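MutT/nudix family protein (Deinococcus radiodurans, PDB 2W4E) probably hydrolyses ADP-ribose in a magnesium-dependent way, this chain being the Nudix domain of the longer protein. Local coordinates at residues 10-15 against 35-40; 19-24 against 107-112. All coordinates share one frame; numbering follows the deposited sequence.

How the contacts relate
Both contacts are buried antiparallel strand pairings of the Nudix domain, but they belong to different sheets. Contact 1 lies about 3 Å from the centre of the chain, measured centre to centre, and joins strands 6-14 and 37-40 of the mixed sheet; contact 2, about 10 Å out, joins 18-26 to 104-110 at the side of the three-stranded antiparallel sheet. The side chains that touch in contact 1 are all apolar, beside one bridge with two hydrogen bonds, whereas contact 2 has three bridges, four hydrogen bonds and a partly exposed arginine. The two sets touch, with Pro12 O probably accepting a hydrogen bond from Val20 N and Glu35 N probably giving one to Ile22 O.

Contact 1 of 2, residues 10-15 against 35-40; sequences ILPVTA and EIVAGG
Ile10 and Val37 face each other as an antiparallel hydrogen-bonded pair, their CA atoms 5.1 Å apart. The two bonds are unequal: Ile10 N reaches Val37 O at 2.9 Å and is nearly straight at 171°, while Val37 N to Ile10 O is longer, 3.2 Å, and bent to 136°.

Apolar packing flanks this bridge. Val37 divides its methyls: CG1, anti to the backbone N (chi1 174°), meets Ile10 CD1 at 4.0 Å, and CG2 meets Pro12 CG at 3.8 Å. The valine therefore touches two residues of the neighbouring strand, Ile10 on its own face of the sheet and Pro12 further along. Ile36 supplies the other flank. Its CB sits 3.4 Å from Ile10 O, CD1 lies 3.7 Å from Ile10 C, and CG2 meets Leu11 CD1 at 3.9 Å, the two side chains crossing at about a right angle. Beyond them, helix 126-141 packs on both, through Leu132 on Leu11 and Thr131 on Ile36. An alanine in place of Ile36 would lack CG1, CG2 and CD1 and is likely to open a gap facing Leu11 CD1 and the Ile10 carbonyl.

Strand 37-40, paired with 6-14 in the mixed sheet of the Nudix fold, leads into the Nudix signature, which begins at Gly39 and continues into helix 47-59, the helix that covers Val37 through Glu58 and Val59.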
ATOM      1  N   ILE A  10      -6.790   6.169  -8.926  1.00 20.71           N
ATOM      2  CA  ILE A  10      -6.827   5.670 -10.288  1.00 18.53           C
ATOM      3  C   ILE A  10      -5.447   5.570 -10.873  1.00 17.96           C
ATOM      4  O   ILE A  10      -4.742   6.597 -11.056  1.00 17.87           O
ATOM      5  CB  ILE A  10      -7.663   6.609 -11.234  1.00 18.81           C
ATOM      6  CG1 ILE A  10      -9.100   6.786 -10.738  1.00 20.77           C
ATOM      7  CG2 ILE A  10      -7.675   6.029 -12.688  1.00 18.91           C
ATOM      8  CD1 ILE A  10      -9.284   8.030  -9.936  1.00 23.62           C
ATOM      9  N   LEU A  11      -5.077   4.357 -11.247  1.00 17.33           N
ATOM     10  CA  LEU A  11      -3.878   4.165 -12.042  1.00 18.76           C
ATOM     11  C   LEU A  11      -4.260   4.199 -13.545  1.00 17.03           C
ATOM     12  O   LEU A  11      -4.836   3.249 -14.050  1.00 17.74           O
ATOM     13  CB  LEU A  11      -3.210   2.825 -11.676  1.00 16.50           C
ATOM     14  CG  LEU A  11      -2.069   2.328 -12.596  1.00 17.19           C
ATOM     15  CD1 LEU A  11      -0.962   3.424 -12.700  1.00 17.18           C
ATOM     16  CD2 LEU A  11      -1.535   0.995 -11.984  1.00 18.73           C
ATOM     17  N   PRO A  12      -3.949   5.297 -14.261  1.00 19.23           N
ATOM     18  CA  PRO A  12      -4.402   5.418 -15.637  1.00 18.32           C
ATOM     19  C   PRO A  12      -3.314   4.889 -16.583  1.00 19.63           C
ATOM     20  O   PRO A  12      -2.124   5.268 -16.447  1.00 19.41           O
ATOM     21  CB  PRO A  12      -4.549   6.954 -15.808  1.00 18.75           C
ATOM     22  CG  PRO A  12      -4.159   7.555 -14.491  1.00 18.49           C
ATOM     23  CD  PRO A  12      -3.232   6.529 -13.891  1.00 18.20           C
ATOM     24  N   VAL A  13      -3.691   4.007 -17.513  1.00 19.31           N
ATOM     25  CA  VAL A  13      -2.715   3.415 -18.435  1.00 19.52           C
ATOM     26  C   VAL A  13      -3.212   3.616 -19.878  1.00 21.34           C
ATOM     27  O   VAL A  13      -4.380   3.305 -20.196  1.00 20.50           O
ATOM     28  CB  VAL A  13      -2.469   1.929 -18.134  1.00 18.67           C
ATOM     29  CG1 VAL A  13      -1.641   1.235 -19.253  1.00 20.21           C
ATOM     30  CG2 VAL A  13      -1.815   1.713 -16.728  1.00 18.96           C
ATOM     31  N   THR A  14      -2.333   4.112 -20.740  1.00 21.71           N
ATOM     32  CA  THR A  14      -2.697   4.357 -22.155  1.00 23.82           C
ATOM     33  C   THR A  14      -2.685   3.052 -22.986  1.00 23.88           C
ATOM     34  O   THR A  14      -2.177   2.010 -22.515  1.00 23.61           O
ATOM     35  CB  THR A  14      -1.720   5.354 -22.774  1.00 23.96           C
ATOM     36  OG1 THR A  14      -0.423   4.730 -22.929  1.00 24.55           O
ATOM     37  CG2 THR A  14      -1.588   6.539 -21.877  1.00 23.61           C
ATOM     38  N   ALA A  15      -3.244   3.109 -24.194  1.00 23.41           N
ATOM     39  CA  ALA A  15      -3.150   2.021 -25.184  1.00 25.25           C
ATOM     40  C   ALA A  15      -1.709   1.593 -25.420  1.00 25.90           C
ATOM     41  O   ALA A  15      -1.448   0.429 -25.692  1.00 27.58           O
ATOM     42  CB  ALA A  15      -3.789   2.461 -26.571  1.00 24.71           C
ATOM     43  N   GLU A  35       2.704  10.635  -7.697  1.00 21.66           N
ATOM     44  CA  GLU A  35       1.469   9.976  -7.285  1.00 22.43           C
ATOM     45  C   GLU A  35       0.680   9.507  -8.503  1.00 22.32           C
ATOM     46  O   GLU A  35       0.888  10.000  -9.626  1.00 22.00           O
ATOM     47  CB  GLU A  35       0.590  10.949  -6.496  1.00 22.17           C
ATOM     48  CG  GLU A  35       1.254  11.479  -5.220  1.00 26.29           C
ATOM     49  CD  GLU A  35       0.409  12.521  -4.521  1.00 32.18           C
ATOM     50  OE1 GLU A  35      -0.346  13.250  -5.216  1.00 35.92           O
ATOM     51  OE2 GLU A  35       0.492  12.610  -3.285  1.00 34.27           O
ATOM     52  N   ILE A  36      -0.221   8.559  -8.284  1.00 21.95           N
ATOM     53  CA  ILE A  36      -1.307   8.311  -9.280  1.00 21.42           C
ATOM     54  C   ILE A  36      -2.443   9.340  -9.068  1.00 21.35           C
ATOM     55  O   ILE A  36      -2.342  10.196  -8.183  1.00 21.97           O
ATOM     56  CB  ILE A  36      -1.814   6.830  -9.250  1.00 20.22           C
ATOM     57  CG1 ILE A  36      -2.437   6.474  -7.895  1.00 21.64           C
ATOM     58  CG2 ILE A  36      -0.663   5.833  -9.629  1.00 21.50           C
ATOM     59  CD1 ILE A  36      -3.225   5.085  -7.945  1.00 20.36           C
ATOM     60  N   VAL A  37      -3.492   9.295  -9.897  1.00 20.76           N
ATOM     61  CA  VAL A  37      -4.627  10.212  -9.801  1.00 21.20           C
ATOM     62  C   VAL A  37      -5.458   9.871  -8.590  1.00 22.18           C
ATOM     63  O   VAL A  37      -5.631   8.694  -8.290  1.00 23.97           O
ATOM     64  CB  VAL A  37      -5.497  10.141 -11.110  1.00 20.98           C
ATOM     65  CG1 VAL A  37      -6.778  10.968 -10.978  1.00 21.89           C
ATOM     66  CG2 VAL A  37      -4.671  10.636 -12.305  1.00 20.90           C
ATOM     67  N   ALA A  38      -5.980  10.877  -7.885  1.00 22.64           N
ATOM     68  CA  ALA A  38      -6.826  10.590  -6.735  1.00 23.44           C
ATOM     69  C   ALA A  38      -7.633  11.804  -6.319  1.00 24.04           C
ATOM     70  O   ALA A  38      -7.248  12.938  -6.606  1.00 24.36           O
ATOM     71  CB  ALA A  38      -5.954  10.110  -5.537  1.00 23.16           C
ATOM     72  N   GLY A  39      -8.729  11.560  -5.604  1.00 24.76           N
ATOM     73  CA  GLY A  39      -9.575  12.620  -5.068  1.00 26.21           C
ATOM     74  C   GLY A  39     -10.723  12.062  -4.240  1.00 27.69           C
ATOM     75  O   GLY A  39     -11.075  10.884  -4.355  1.00 25.99           O
ATOM     76  N   GLY A  40     -11.323  12.920  -3.416  1.00 29.67           N
ATOM     77  CA  GLY A  40     -12.444  12.485  -2.568  1.00 31.33           C
ATOM     78  C   GLY A  40     -13.666  12.180  -3.404  1.00 32.63           C
ATOM     79  O   GLY A  40     -13.849  12.774  -4.467  1.00 31.94           O
TER

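Contact 2 of 2, residues 19-24 against 107-112; sequences AVLIRQ and VVLPLA
An antiparallel strand pair forms one side of the smaller sheet of this Nudix domain, where strand 18-26 runs between 31-35 and 104-110. Ala19 pairs with Leu109 and Leu21 with Val107 as hydrogen-bonded pairs, Val20 with Val108 as the non-hydrogen-bonded pair between them. The N-to-C directions of 19-24 and 107-110 differ by 138°, so the strands twist well away from exact antiparallelism.

Four backbone bonds hold the ladder. Ala19 N to Leu109 O is 2.8 Å, and Leu109 N returns to Ala19 O at 3.1 Å. Leu21 N to Val107 O and Val107 N to Leu21 O repeat the exchange. Ala19 O also receives a CA-H...O contact from Val108 CA, at 3.4 Å, so two donors of the opposite strand converge on it.

The strand order in this three-stranded sheet is 2-1-3, and strand 104-110 runs directly into helix 111-120, with Pro110 at the N-cap. The helix returns over the face carrying Ala19, Leu21 and Leu109: its Val114 touches all three. Leu111 CD2 comes 3.8 Å from Ala19 CB, and Leu21 CD1 meets Leu109 CD1 at 4.1 Å, their side chains crossing at about a right angle. On the other face of the sheet the valines of the non-hydrogen-bonded pair meet, Val20 CG1 lying 4.2 Å from Val108 CG2.

Arg23, partly exposed, lays its guanidinium across Val107. With CG beside the backbone N (chi1 -65°) and the chain extended from there to NE (chi3 -170°), the group is brought to the valine, whose CG2 lies over one face, off its centre, 3.5 Å from Arg23 NH1. Arg23 NH1 also makes a long, weak ion pair with Glu105.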
ATOM      1  N   ALA A  19       1.966   4.679 -17.959  1.00 24.05           N
ATOM      2  CA  ALA A  19       1.188   5.140 -16.810  1.00 24.83           C
ATOM      3  C   ALA A  19       1.099   6.654 -16.871  1.00 24.90           C
ATOM      4  O   ALA A  19       2.069   7.327 -17.222  1.00 26.01           O
ATOM      5  CB  ALA A  19       1.860   4.707 -15.503  1.00 24.44           C
ATOM      6  N   VAL A  20      -0.049   7.192 -16.506  1.00 24.15           N
ATOM      7  CA  VAL A  20      -0.198   8.622 -16.392  1.00 24.03           C
ATOM      8  C   VAL A  20      -0.130   9.029 -14.921  1.00 24.54           C
ATOM      9  O   VAL A  20      -1.136   8.927 -14.215  1.00 23.99           O
ATOM     10  CB  VAL A  20      -1.508   9.117 -17.040  1.00 23.96           C
ATOM     11  CG1 VAL A  20      -1.565  10.664 -17.013  1.00 23.68           C
ATOM     12  CG2 VAL A  20      -1.613   8.559 -18.494  1.00 23.27           C
ATOM     13  N   LEU A  21       1.046   9.491 -14.491  1.00 22.98           N
ATOM     14  CA  LEU A  21       1.266   9.934 -13.108  1.00 25.23           C
ATOM     15  C   LEU A  21       1.184  11.438 -12.968  1.00 24.85           C
ATOM     16  O   LEU A  21       1.147  12.152 -13.950  1.00 24.92           O
ATOM     17  CB  LEU A  21       2.643   9.462 -12.603  1.00 23.66           C
ATOM     18  CG  LEU A  21       2.910   7.992 -12.872  1.00 25.91           C
ATOM     19  CD1 LEU A  21       4.261   7.511 -12.283  1.00 25.21           C
ATOM     20  CD2 LEU A  21       1.743   7.199 -12.253  1.00 27.21           C
ATOM     21  N   ILE A  22       1.165  11.910 -11.728  1.00 25.71           N
ATOM     22  CA  ILE A  22       1.294  13.333 -11.442  1.00 26.28           C
ATOM     23  C   ILE A  22       2.394  13.598 -10.412  1.00 27.10           C
ATOM     24  O   ILE A  22       2.727  12.710  -9.604  1.00 26.64           O
ATOM     25  CB  ILE A  22      -0.012  13.946 -10.923  1.00 26.24           C
ATOM     26  CG1 ILE A  22      -0.487  13.201  -9.656  1.00 24.93           C
ATOM     27  CG2 ILE A  22      -1.080  13.958 -12.035  1.00 26.75           C
ATOM     28  CD1 ILE A  22      -1.695  13.826  -8.988  1.00 23.70           C
ATOM     29  N   ARG A  23       2.966  14.804 -10.463  1.00 27.87           N
ATOM     30  CA  ARG A  23       3.853  15.280  -9.385  1.00 28.65           C
ATOM     31  C   ARG A  23       3.071  16.399  -8.787  1.00 28.27           C
ATOM     32  O   ARG A  23       2.760  17.389  -9.444  1.00 29.73           O
ATOM     33  CB  ARG A  23       5.254  15.745  -9.850  1.00 28.96           C
ATOM     34  CG  ARG A  23       6.146  14.627 -10.460  1.00 32.87           C
ATOM     35  CD  ARG A  23       7.649  15.012 -10.552  1.00 37.12           C
ATOM     36  NE  ARG A  23       8.374  14.015 -11.358  1.00 44.02           N
ATOM     37  CZ  ARG A  23       8.816  14.196 -12.604  1.00 45.23           C
ATOM     38  NH1 ARG A  23       8.632  15.350 -13.230  1.00 46.48           N
ATOM     39  NH2 ARG A  23       9.442  13.207 -13.238  1.00 48.70           N
ATOM     40  N   GLN A  24       2.699  16.213  -7.540  1.00 27.53           N
ATOM     41  CA  GLN A  24       1.853  17.134  -6.853  1.00 26.80           C
ATOM     42  C   GLN A  24       2.584  17.666  -5.626  1.00 26.19           C
ATOM     43  O   GLN A  24       3.137  16.890  -4.870  1.00 24.89           O
ATOM     44  CB  GLN A  24       0.611  16.388  -6.386  1.00 27.54           C
ATOM     45  CG  GLN A  24      -0.421  17.297  -5.776  1.00 28.67           C
ATOM     46  CD  GLN A  24      -1.791  16.674  -5.818  1.00 33.98           C
ATOM     47  OE1 GLN A  24      -1.948  15.433  -5.664  1.00 35.19           O
ATOM     48  NE2 GLN A  24      -2.801  17.513  -5.978  1.00 32.50           N
ATOM     49  N   VAL A 107       2.884  13.534 -15.707  1.00 30.50           N
ATOM     50  CA  VAL A 107       4.109  12.816 -15.994  1.00 30.03           C
ATOM     51  C   VAL A 107       3.723  11.478 -16.617  1.00 29.73           C
ATOM     52  O   VAL A 107       3.239  10.592 -15.917  1.00 30.86           O
ATOM     53  CB  VAL A 107       4.958  12.581 -14.675  1.00 29.72           C
ATOM     54  CG1 VAL A 107       6.109  11.597 -14.904  1.00 30.48           C
ATOM     55  CG2 VAL A 107       5.522  13.915 -14.115  1.00 30.13           C
ATOM     56  N   VAL A 108       3.972  11.304 -17.909  1.00 29.06           N
ATOM     57  CA  VAL A 108       3.674  10.026 -18.592  1.00 28.32           C
ATOM     58  C   VAL A 108       4.928   9.169 -18.782  1.00 29.21           C
ATOM     59  O   VAL A 108       5.852   9.574 -19.469  1.00 29.89           O
ATOM     60  CB  VAL A 108       2.962  10.292 -19.964  1.00 28.28           C
ATOM     61  CG1 VAL A 108       2.722   8.980 -20.744  1.00 27.04           C
ATOM     62  CG2 VAL A 108       1.636  11.010 -19.727  1.00 26.40           C
ATOM     63  N   LEU A 109       4.963   7.993 -18.164  1.00 28.39           N
ATOM     64  CA  LEU A 109       6.121   7.105 -18.239  1.00 27.56           C
ATOM     65  C   LEU A 109       5.760   5.718 -18.692  1.00 27.28           C
ATOM     66  O   LEU A 109       4.719   5.201 -18.298  1.00 27.63           O
ATOM     67  CB  LEU A 109       6.753   6.984 -16.839  1.00 27.43           C
ATOM     68  CG  LEU A 109       7.345   8.237 -16.205  1.00 27.00           C
ATOM     69  CD1 LEU A 109       7.537   8.010 -14.706  1.00 29.93           C
ATOM     70  CD2 LEU A 109       8.664   8.534 -16.866  1.00 31.49           C
ATOM     71  N   PRO A 110       6.643   5.061 -19.474  1.00 27.04           N
ATOM     72  CA  PRO A 110       6.436   3.643 -19.746  1.00 26.41           C
ATOM     73  C   PRO A 110       6.254   2.831 -18.459  1.00 25.66           C
ATOM     74  O   PRO A 110       6.945   3.088 -17.449  1.00 23.24           O
ATOM     75  CB  PRO A 110       7.756   3.217 -20.433  1.00 27.74           C
ATOM     76  CG  PRO A 110       8.277   4.464 -21.034  1.00 27.38           C
ATOM     77  CD  PRO A 110       7.961   5.515 -19.955  1.00 28.41           C
ATOM     78  N   LEU A 111       5.357   1.833 -18.501  1.00 25.07           N
ATOM     79  CA  LEU A 111       5.055   1.027 -17.322  1.00 24.52           C
ATOM     80  C   LEU A 111       6.294   0.298 -16.770  1.00 24.86           C
ATOM     81  O   LEU A 111       6.389   0.097 -15.573  1.00 24.29           O
ATOM     82  CB  LEU A 111       3.947  -0.003 -17.619  1.00 24.01           C
ATOM     83  CG  LEU A 111       2.498   0.469 -17.589  1.00 22.82           C
ATOM     84  CD1 LEU A 111       1.540  -0.635 -18.094  1.00 23.00           C
ATOM     85  CD2 LEU A 111       2.105   0.929 -16.173  1.00 20.42           C
ATOM     86  N   ALA A 112       7.230  -0.107 -17.636  1.00 24.77           N
ATOM     87  CA  ALA A 112       8.421  -0.850 -17.192  1.00 24.84           C
ATOM     88  C   ALA A 112       9.268   0.002 -16.235  1.00 24.76           C
ATOM     89  O   ALA A 112       9.777  -0.479 -15.211  1.00 25.82           O
ATOM     90  CB  ALA A 112       9.237  -1.304 -18.423  1.00 25.46           C
TER